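Local coordinates for deseasin MCP-01 (Pseudoalteromonas sp., PDB 3VV3), which probably breaks down collagen as a serine protease of the subtilisin family, whose catalytic domain binds calcium ions, at residues N17-A27 against S227-S235; A27-S38 against R318-I326. All blocks are in the same frame, centred on the assembly; numbering follows the deposited sequence.

In the fold
From the N terminus the chain first lays down 17-27, then runs directly into 27-38, so Ala27 belongs to both contacts. Interaction 1 closes a loop of about 200 residues when the turn after strand 222-228, an inner strand of the parallel sheet, returns to 17-27. Interaction 2 closes a longer one, bringing helix 321-327 back to helix 31-34. Along the sequence the two contacts cross rather than nest. In space they touch: Asp232 pairs with Arg318, and Asp28 accepts from the backbone of Asn17. Two neighbouring calcium ions pin the N-terminal segment where the contacts meet; Asp26 and Asp30 bind both ions and Asp28 one of them.

Interaction 1 (N17-A27 against S227-S235); sequences NEGQTGGTADA and STDSRDNMS. With CA (calcium ion), chain D; CA (calcium ion), chain E.
The carbonyl oxygen of Ser230 is gripped by two donors from the N-terminal segment, Asn17 and Thr24, a compact example of how one acceptor can hold two loops together. Thr24 N gives the shorter and straighter bond, 2.8 Å to Ser230 O with 172° at the hydrogen. Asn17 ND2 reaches Ser230 O at 3.0 Å from the opposite face of that carbonyl, at a more bent 136°. The same amide nitrogen donates to Ala27 O at 2.9 Å, and Asn17 OD1 accepts from Gly19 N in an Asx turn. With CG trans to the backbone N (chi1 -166°), the Asn17 amide lies between its own loop and the turn at 229-232. An alanine here would probably leave Ala27 O and Gly19 N without these partners and Ser230 O with only Thr24 N of its two donors, freeing the 17-27 loop to shift. Within the turn, Asp229 OD1 accepts from Arg231 N and Asn233 N on opposite faces of its carboxylate. Gly23 passes so close to Ser230 O that a side chain would collide with it. The Ala27 methyl packs on the Asp232 carboxylate, 3.5 Å from CB to CG, while that carboxylate pairs with Arg318. Arg231 NH1 donates to Ser230 OG within the guanidinium plane, and also forms a salt bridge with Asp141 of the second subunit. Asp26, directed away from the turn, bridges both calcium ions through OD1. The chemistry implies a junction of mixed character: Ser230 O and Ala27 O are satisfied by protein donors, Thr21 O and Arg231 O by waters bridging to Ser230 OG and Thr24 OG1.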
loop_
_atom_site.group_PDB
_atom_site.type_symbol
_atom_site.label_atom_id
_atom_site.label_comp_id
_atom_site.label_asym_id
_atom_site.label_seq_id
_atom_site.Cartn_x
_atom_site.Cartn_y
_atom_site.Cartn_z
ATOM N N ASN A 17 -12.093 16.014 -13.785
ATOM C CA ASN A 17 -12.142 14.858 -14.672
ATOM C C ASN A 17 -12.880 15.237 -15.956
ATOM O O ASN A 17 -14.060 15.587 -15.911
ATOM C CB ASN A 17 -12.883 13.722 -13.959
ATOM C CG ASN A 17 -12.710 12.373 -14.639
ATOM O OD1 ASN A 17 -12.204 12.274 -15.760
ATOM N ND2 ASN A 17 -13.145 11.322 -13.954
ATOM N N GLU A 18 -12.179 15.209 -17.071
ATOM C CA GLU A 18 -12.761 15.389 -18.409
ATOM C C GLU A 18 -12.683 14.106 -19.217
ATOM O O GLU A 18 -12.921 14.103 -20.387
ATOM C CB GLU A 18 -12.031 16.443 -19.209
ATOM C CG GLU A 18 -11.504 17.554 -18.387
ATOM C CD GLU A 18 -12.342 18.780 -18.450
ATOM O OE1 GLU A 18 -13.533 18.610 -18.562
ATOM O OE2 GLU A 18 -11.783 19.889 -18.363
ATOM N N GLY A 19 -12.401 13.023 -18.520
ATOM C CA GLY A 19 -12.217 11.741 -19.178
ATOM C C GLY A 19 -10.783 11.507 -19.614
ATOM O O GLY A 19 -10.483 10.525 -20.298
ATOM N N GLN A 20 -9.885 12.396 -19.201
ATOM C CA GLN A 20 -8.513 12.387 -19.706
ATOM C C GLN A 20 -7.640 11.255 -19.173
ATOM O O GLN A 20 -6.559 11.014 -19.707
ATOM C CB GLN A 20 -7.824 13.744 -19.492
ATOM C CG GLN A 20 -7.337 14.018 -18.067
ATOM C CD GLN A 20 -8.433 14.515 -17.139
ATOM O OE1 GLN A 20 -9.620 14.431 -17.453
ATOM N NE2 GLN A 20 -8.032 15.027 -15.977
ATOM N N THR A 21 -8.094 10.561 -18.131
ATOM C CA THR A 21 -7.379 9.372 -17.661
ATOM C C THR A 21 -8.127 8.104 -18.046
ATOM O O THR A 21 -7.844 7.026 -17.531
ATOM C CB THR A 21 -7.123 9.388 -16.128
ATOM O OG1 THR A 21 -8.354 9.169 -15.429
ATOM C CG2 THR A 21 -6.524 10.718 -15.702
ATOM N N GLY A 22 -9.083 8.236 -18.961
ATOM C CA GLY A 22 -9.823 7.095 -19.467
ATOM C C GLY A 22 -11.118 6.816 -18.731
ATOM O O GLY A 22 -11.743 5.773 -18.938
ATOM N N GLY A 23 -11.531 7.749 -17.876
ATOM C CA GLY A 23 -12.754 7.585 -17.116
ATOM C C GLY A 23 -13.933 8.365 -17.669
ATOM O O GLY A 23 -14.047 8.587 -18.878
ATOM N N THR A 24 -14.822 8.776 -16.777
ATOM C CA THR A 24 -16.055 9.441 -17.168
ATOM C C THR A 24 -15.966 10.914 -16.828
ATOM O O THR A 24 -15.639 11.269 -15.694
ATOM C CB THR A 24 -17.249 8.845 -16.423
ATOM O OG1 THR A 24 -17.307 7.432 -16.664
ATOM C CG2 THR A 24 -18.549 9.507 -16.878
ATOM N N ALA A 25 -16.240 11.776 -17.805
ATOM C CA ALA A 25 -16.215 13.215 -17.550
ATOM C C ALA A 25 -17.121 13.573 -16.365
ATOM O O ALA A 25 -18.233 13.060 -16.238
ATOM C CB ALA A 25 -16.608 14.007 -18.809
ATOM N N ASP A 26 -16.615 14.451 -15.501
ATOM C CA ASP A 26 -17.317 14.957 -14.313
ATOM C C ASP A 26 -17.400 14.004 -13.120
ATOM O O ASP A 26 -18.078 14.307 -12.131
ATOM C CB ASP A 26 -18.701 15.535 -14.628
ATOM C CG ASP A 26 -19.132 16.563 -13.594
ATOM O OD1 ASP A 26 -18.261 17.342 -13.167
ATOM O OD2 ASP A 26 -20.311 16.581 -13.199
ATOM N N ALA A 27 -16.729 12.858 -13.212
ATOM C CA ALA A 27 -16.548 12.005 -12.046
ATOM C C ALA A 27 -15.386 12.599 -11.262
ATOM O O ALA A 27 -14.243 12.179 -11.406
ATOM C CB ALA A 27 -16.244 10.576 -12.458
ATOM N N SER A 227 -13.418 4.600 -1.162
ATOM C CA SER A 227 -12.732 5.109 -2.340
ATOM C C SER A 227 -13.569 4.950 -3.610
ATOM O O SER A 227 -14.248 3.942 -3.797
ATOM C CB SER A 227 -11.393 4.383 -2.518
ATOM O OG SER A 227 -10.763 4.775 -3.727
ATOM N N THR A 228 -13.499 5.955 -4.479
ATOM C CA THR A 228 -14.132 5.904 -5.800
ATOM C C THR A 228 -13.093 6.063 -6.903
ATOM O O THR A 228 -11.960 6.505 -6.656
ATOM C CB THR A 228 -15.218 6.997 -5.950
ATOM O OG1 THR A 228 -14.625 8.300 -5.819
ATOM C CG2 THR A 228 -16.291 6.829 -4.890
ATOM N N ASP A 229 -13.480 5.712 -8.130
ATOM C CA ASP A 229 -12.565 5.769 -9.260
ATOM C C ASP A 229 -12.996 6.777 -10.331
ATOM O O ASP A 229 -13.969 7.522 -10.160
ATOM C CB ASP A 229 -12.345 4.372 -9.874
ATOM C CG ASP A 229 -13.599 3.805 -10.543
ATOM O OD1 ASP A 229 -14.501 4.583 -10.924
ATOM O OD2 ASP A 229 -13.675 2.563 -10.691
ATOM N N SER A 230 -12.255 6.800 -11.430
ATOM C CA SER A 230 -12.464 7.816 -12.460
ATOM C C SER A 230 -13.761 7.623 -13.250
ATOM O O SER A 230 -14.102 8.467 -14.075
ATOM C CB SER A 230 -11.291 7.836 -13.434
ATOM O OG SER A 230 -11.209 6.598 -14.127
ATOM N N ARG A 231 -14.450 6.511 -13.024
ATOM C CA ARG A 231 -15.762 6.279 -13.634
ATOM C C ARG A 231 -16.878 6.502 -12.612
ATOM O O ARG A 231 -18.046 6.215 -12.875
ATOM C CB ARG A 231 -15.864 4.862 -14.222
ATOM C CG ARG A 231 -15.023 4.629 -15.469
ATOM C CD ARG A 231 -13.554 4.419 -15.110
ATOM N NE ARG A 231 -13.294 3.075 -14.595
ATOM C CZ ARG A 231 -12.264 2.760 -13.815
ATOM N NH1 ARG A 231 -11.418 3.702 -13.428
ATOM N NH2 ARG A 231 -12.098 1.508 -13.403
ATOM N N ASP A 232 -16.505 7.016 -11.442
ATOM C CA ASP A 232 -17.432 7.161 -10.320
ATOM C C ASP A 232 -17.975 5.830 -9.786
ATOM O O ASP A 232 -18.989 5.818 -9.089
ATOM C CB ASP A 232 -18.577 8.143 -10.645
ATOM C CG ASP A 232 -18.401 9.505 -9.973
ATOM O OD1 ASP A 232 -17.476 9.665 -9.146
ATOM O OD2 ASP A 232 -19.182 10.432 -10.288
ATOM N N ASN A 233 -17.302 4.715 -10.093
ATOM C CA ASN A 233 -17.612 3.447 -9.423
ATOM C C ASN A 233 -17.067 3.533 -8.016
ATOM O O ASN A 233 -16.212 4.374 -7.731
ATOM C CB ASN A 233 -16.883 2.247 -10.045
ATOM C CG ASN A 233 -17.137 2.073 -11.537
ATOM O OD1 ASN A 233 -18.272 2.135 -12.007
ATOM N ND2 ASN A 233 -16.062 1.791 -12.282
ATOM N N MET A 234 -17.516 2.643 -7.139
ATOM C CA MET A 234 -16.742 2.415 -5.927
ATOM C C MET A 234 -15.509 1.626 -6.360
ATOM O O MET A 234 -15.611 0.653 -7.116
ATOM C CB MET A 234 -17.541 1.647 -4.874
ATOM C CG MET A 234 -16.740 1.371 -3.606
ATOM S SD MET A 234 -17.740 0.743 -2.240
ATOM C CE MET A 234 -18.070 -0.927 -2.795
ATOM N N SER A 235 -14.337 2.071 -5.923
ATOM C CA SER A 235 -13.092 1.424 -6.307
ATOM C C SER A 235 -13.195 -0.052 -5.978
ATOM O O SER A 235 -13.718 -0.406 -4.937
ATOM C CB SER A 235 -11.925 2.048 -5.537
ATOM O OG SER A 235 -11.865 3.440 -5.779
HETATM CA CA CA D . -16.248 18.401 -12.859
HETATM CA CA CA E . -19.807 18.377 -11.514
HETATM O O HOH W 1 -15.466 17.886 -14.979
HETATM O O HOH W 2 -9.337 5.579 -15.739
HETATM O O HOH W 3 -19.287 6.107 -15.490
HETATM O O HOH W 4 -16.976 20.340 -13.910
HETATM O O HOH W 5 -14.375 20.002 -12.102
HETATM O O HOH W 6 -19.719 20.167 -12.873
HETATM O O HOH W 7 -22.100 19.309 -11.728
#

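Interaction 2 (A27-S38 against R318-I326); sequences ADIDAPEAWSIS and RLNVNQALI. With CA (calcium ion), chain D; CA (calcium ion), chain E.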
loop_
_atom_site.group_PDB
_atom_site.type_symbol
_atom_site.label_atom_id
_atom_site.label_comp_id
_atom_site.label_asym_id
_atom_site.label_seq_id
_atom_site.Cartn_x
_atom_site.Cartn_y
_atom_site.Cartn_z
ATOM N N ALA A 27 -16.729 12.858 -13.212
ATOM C CA ALA A 27 -16.548 12.005 -12.046
ATOM C C ALA A 27 -15.386 12.599 -11.262
ATOM O O ALA A 27 -14.243 12.179 -11.406
ATOM C CB ALA A 27 -16.244 10.576 -12.458
ATOM N N ASP A 28 -15.690 13.612 -10.461
ATOM C CA ASP A 28 -14.668 14.381 -9.760
ATOM C C ASP A 28 -15.339 15.205 -8.671
ATOM O O ASP A 28 -16.560 15.163 -8.517
ATOM C CB ASP A 28 -13.867 15.274 -10.727
ATOM C CG ASP A 28 -14.737 16.299 -11.451
ATOM O OD1 ASP A 28 -15.568 16.951 -10.783
ATOM O OD2 ASP A 28 -14.574 16.454 -12.680
ATOM N N ILE A 29 -14.544 15.944 -7.906
ATOM C CA ILE A 29 -15.084 16.690 -6.776
ATOM C C ILE A 29 -15.382 18.149 -7.117
ATOM O O ILE A 29 -15.728 18.935 -6.238
ATOM C CB ILE A 29 -14.153 16.598 -5.522
ATOM C CG1 ILE A 29 -12.863 17.409 -5.719
ATOM C CG2 ILE A 29 -13.857 15.138 -5.204
ATOM C CD1 ILE A 29 -11.998 17.507 -4.458
ATOM N N ASP A 30 -15.262 18.499 -8.397
ATOM C CA ASP A 30 -15.536 19.867 -8.851
ATOM C C ASP A 30 -14.644 20.892 -8.147
ATOM O O ASP A 30 -15.129 21.934 -7.693
ATOM C CB ASP A 30 -17.017 20.241 -8.642
ATOM C CG ASP A 30 -17.942 19.664 -9.720
ATOM O OD1 ASP A 30 -17.452 19.293 -10.805
ATOM O OD2 ASP A 30 -19.164 19.602 -9.487
ATOM N N ALA A 31 -13.345 20.609 -8.070
ATOM C CA ALA A 31 -12.411 21.500 -7.384
ATOM C C ALA A 31 -12.247 22.869 -8.065
ATOM O O ALA A 31 -12.240 23.891 -7.386
ATOM C CB ALA A 31 -11.054 20.827 -7.197
ATOM N N PRO A 32 -12.095 22.897 -9.404
ATOM C CA PRO A 32 -11.912 24.216 -10.031
ATOM C C PRO A 32 -13.108 25.132 -9.806
ATOM O O PRO A 32 -12.944 26.341 -9.632
ATOM C CB PRO A 32 -11.760 23.882 -11.520
ATOM C CG PRO A 32 -11.236 22.451 -11.526
ATOM C CD PRO A 32 -11.961 21.797 -10.381
ATOM N N GLU A 33 -14.303 24.562 -9.809
ATOM C CA GLU A 33 -15.493 25.340 -9.511
ATOM C C GLU A 33 -15.417 25.858 -8.075
ATOM O O GLU A 33 -15.654 27.039 -7.813
ATOM C CB GLU A 33 -16.749 24.498 -9.732
ATOM C CG GLU A 33 -17.045 24.172 -11.208
ATOM C CD GLU A 33 -16.218 23.028 -11.791
ATOM O OE1 GLU A 33 -15.377 22.433 -11.071
ATOM O OE2 GLU A 33 -16.415 22.722 -12.996
ATOM N N ALA A 34 -15.059 24.979 -7.143
ATOM C CA ALA A 34 -14.956 25.379 -5.743
ATOM C C ALA A 34 -13.937 26.500 -5.564
ATOM O O ALA A 34 -14.125 27.405 -4.744
ATOM C CB ALA A 34 -14.591 24.173 -4.854
ATOM N N TRP A 35 -12.862 26.444 -6.339
ATOM C CA TRP A 35 -11.793 27.427 -6.202
ATOM C C TRP A 35 -12.216 28.840 -6.595
ATOM O O TRP A 35 -11.510 29.796 -6.307
ATOM C CB TRP A 35 -10.548 26.998 -6.980
ATOM C CG TRP A 35 -9.900 25.773 -6.401
ATOM C CD1 TRP A 35 -9.965 25.348 -5.101
ATOM C CD2 TRP A 35 -9.081 24.823 -7.093
ATOM N NE1 TRP A 35 -9.242 24.186 -4.947
ATOM C CE2 TRP A 35 -8.690 23.845 -6.154
ATOM C CE3 TRP A 35 -8.648 24.697 -8.421
ATOM C CZ2 TRP A 35 -7.878 22.767 -6.494
ATOM C CZ3 TRP A 35 -7.843 23.630 -8.757
ATOM C CH2 TRP A 35 -7.466 22.671 -7.794
ATOM N N SER A 36 -13.366 28.976 -7.240
ATOM C CA SER A 36 -13.883 30.309 -7.547
ATOM C C SER A 36 -14.399 30.970 -6.270
ATOM O O SER A 36 -14.519 32.194 -6.192
ATOM C CB SER A 36 -14.986 30.237 -8.612
ATOM O OG SER A 36 -16.161 29.631 -8.103
ATOM N N ILE A 37 -14.688 30.147 -5.265
ATOM C CA ILE A 37 -15.165 30.621 -3.970
ATOM C C ILE A 37 -14.005 30.766 -2.990
ATOM O O ILE A 37 -13.869 31.788 -2.324
ATOM C CB ILE A 37 -16.215 29.658 -3.381
ATOM C CG1 ILE A 37 -17.423 29.535 -4.319
ATOM C CG2 ILE A 37 -16.644 30.094 -1.975
ATOM C CD1 ILE A 37 -18.391 28.421 -3.934
ATOM N N SER A 38 -13.170 29.732 -2.905
ATOM C CA SER A 38 -12.014 29.756 -2.022
ATOM C C SER A 38 -10.944 28.794 -2.515
ATOM O O SER A 38 -11.262 27.706 -3.000
ATOM C CB SER A 38 -12.415 29.364 -0.600
ATOM O OG SER A 38 -11.310 29.480 0.285
ATOM N N ARG A 318 -20.688 10.845 -3.234
ATOM C CA ARG A 318 -19.278 11.019 -3.519
ATOM C C ARG A 318 -18.952 12.495 -3.344
ATOM O O ARG A 318 -19.689 13.353 -3.819
ATOM C CB ARG A 318 -18.967 10.561 -4.951
ATOM C CG ARG A 318 -17.478 10.550 -5.297
ATOM C CD ARG A 318 -17.038 11.817 -6.022
ATOM N NE ARG A 318 -17.710 11.935 -7.319
ATOM C CZ ARG A 318 -18.505 12.941 -7.668
ATOM N NH1 ARG A 318 -18.718 13.953 -6.830
ATOM N NH2 ARG A 318 -19.076 12.941 -8.870
ATOM N N LEU A 319 -17.848 12.775 -2.650
ATOM C CA LEU A 319 -17.438 14.144 -2.318
ATOM C C LEU A 319 -17.601 15.148 -3.456
ATOM O O LEU A 319 -17.182 14.902 -4.587
ATOM C CB LEU A 319 -15.980 14.148 -1.859
ATOM C CG LEU A 319 -15.347 15.491 -1.486
ATOM C CD1 LEU A 319 -15.983 16.078 -0.234
ATOM C CD2 LEU A 319 -13.840 15.303 -1.309
ATOM N N ASN A 320 -18.195 16.295 -3.143
ATOM C CA ASN A 320 -18.208 17.408 -4.074
ATOM C C ASN A 320 -17.904 18.689 -3.317
ATOM O O ASN A 320 -18.747 19.200 -2.583
ATOM C CB ASN A 320 -19.555 17.524 -4.789
ATOM C CG ASN A 320 -19.512 18.540 -5.910
ATOM O OD1 ASN A 320 -19.102 19.685 -5.706
ATOM N ND2 ASN A 320 -19.894 18.117 -7.112
ATOM N N VAL A 321 -16.684 19.191 -3.482
ATOM C CA VAL A 321 -16.229 20.286 -2.639
ATOM C C VAL A 321 -16.823 21.615 -3.092
ATOM O O VAL A 321 -17.001 22.528 -2.281
ATOM C CB VAL A 321 -14.690 20.348 -2.508
ATOM C CG1 VAL A 321 -14.024 20.695 -3.843
ATOM C CG2 VAL A 321 -14.289 21.350 -1.396
ATOM N N ASN A 322 -17.165 21.712 -4.376
ATOM C CA ASN A 322 -17.864 22.907 -4.835
ATOM C C ASN A 322 -19.192 23.043 -4.107
ATOM O O ASN A 322 -19.498 24.097 -3.537
ATOM C CB ASN A 322 -18.086 22.881 -6.351
ATOM C CG ASN A 322 -18.756 24.154 -6.855
ATOM O OD1 ASN A 322 -18.312 25.263 -6.549
ATOM N ND2 ASN A 322 -19.839 23.997 -7.607
ATOM N N GLN A 323 -19.991 21.981 -4.123
ATOM C CA GLN A 323 -21.288 22.030 -3.452
ATOM C C GLN A 323 -21.131 22.218 -1.942
ATOM O O GLN A 323 -21.969 22.841 -1.296
ATOM C CB GLN A 323 -22.128 20.788 -3.753
ATOM C CG GLN A 323 -23.603 20.954 -3.373
ATOM C CD GLN A 323 -24.312 22.011 -4.222
ATOM O OE1 GLN A 323 -24.217 22.000 -5.450
ATOM N NE2 GLN A 323 -25.022 22.928 -3.568
ATOM N N ALA A 324 -20.056 21.678 -1.379
ATOM C CA ALA A 324 -19.814 21.836 0.044
ATOM C C ALA A 324 -19.627 23.315 0.381
ATOM O O ALA A 324 -20.193 23.809 1.355
ATOM C CB ALA A 324 -18.583 21.036 0.470
ATOM N N LEU A 325 -18.819 24.008 -0.420
ATOM C CA LEU A 325 -18.567 25.436 -0.206
ATOM C C LEU A 325 -19.845 26.242 -0.390
ATOM O O LEU A 325 -20.121 27.169 0.374
ATOM C CB LEU A 325 -17.493 25.962 -1.161
ATOM C CG LEU A 325 -16.034 25.873 -0.713
ATOM C CD1 LEU A 325 -15.689 24.529 -0.114
ATOM C CD2 LEU A 325 -15.083 26.236 -1.837
ATOM N N ILE A 326 -20.608 25.904 -1.422
ATOM C CA ILE A 326 -21.889 26.571 -1.658
ATOM C C ILE A 326 -22.833 26.373 -0.468
ATOM O O ILE A 326 -23.430 27.329 0.047
ATOM C CB ILE A 326 -22.562 26.043 -2.937
ATOM C CG1 ILE A 326 -21.731 26.410 -4.165
ATOM C CG2 ILE A 326 -23.991 26.563 -3.052
ATOM C CD1 ILE A 326 -22.254 25.796 -5.453
HETATM CA CA CA D . -16.248 18.401 -12.859
HETATM CA CA CA E . -19.807 18.377 -11.514
HETATM O O HOH W 8 -20.791 21.470 -8.400
HETATM O O HOH W 4 -16.976 20.340 -13.910
HETATM O O HOH W 5 -14.375 20.002 -12.102
HETATM O O HOH W 1 -15.466 17.886 -14.979
HETATM O O HOH W 6 -19.719 20.167 -12.873
HETATM O O HOH W 7 -22.100 19.309 -11.728
#
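Ile29 and Asp30 meet Asn320 and Val321 where two short helices of this subtilase-family domain, 31-34 and 321-327, pack together beside a pair of calcium ions. Val321 N donates to Ile29 O at 2.9 Å, in the carbonyl plane, at the start of the C-terminal helix. Asn320 is the N-cap of that helix: its OD1 accepts from Gln323 N, while its ND2 turns to the metal site. The Asp30 side chain illustrates how a single residue can serve both partners. Its CB rests 3.7 Å from Asn322 CB and also nears Asn320 OD1. CG, set opposite the carbonyl carbon (chi1 -79°), brings the carboxylate to the ions. OD1 bridges both of them, and OD2 binds the calcium ion of chain E at 2.5 Å. That OD2 also accepts from Asn320 ND2 at 2.9 Å, the amide coming from above the carboxylate plane, and takes a water bond shared with Asn322 ND2. Metal binding and helix capping are thus coupled through Asn320, whose ND2 donates to Asp304 too. Asp28 chelates the calcium ion of chain D with both oxygens, and its backbone O lies over one face of the Arg318 guanidinium, which forms a salt bridge with Asp304. The rest of the contact is mostly apolar. Val321 CG1 lies against Ile29 CD1 and the Ala34 methyl, and Val321 also touches Ala279 and Leu282 of helix 269-284. Ile37 and Leu325 run antiparallel alongside one another, and the Ile37 CD1 methyl touches both Leu325 CB, 3.8 Å away, and Ile326 CG1, 3.9 Å away.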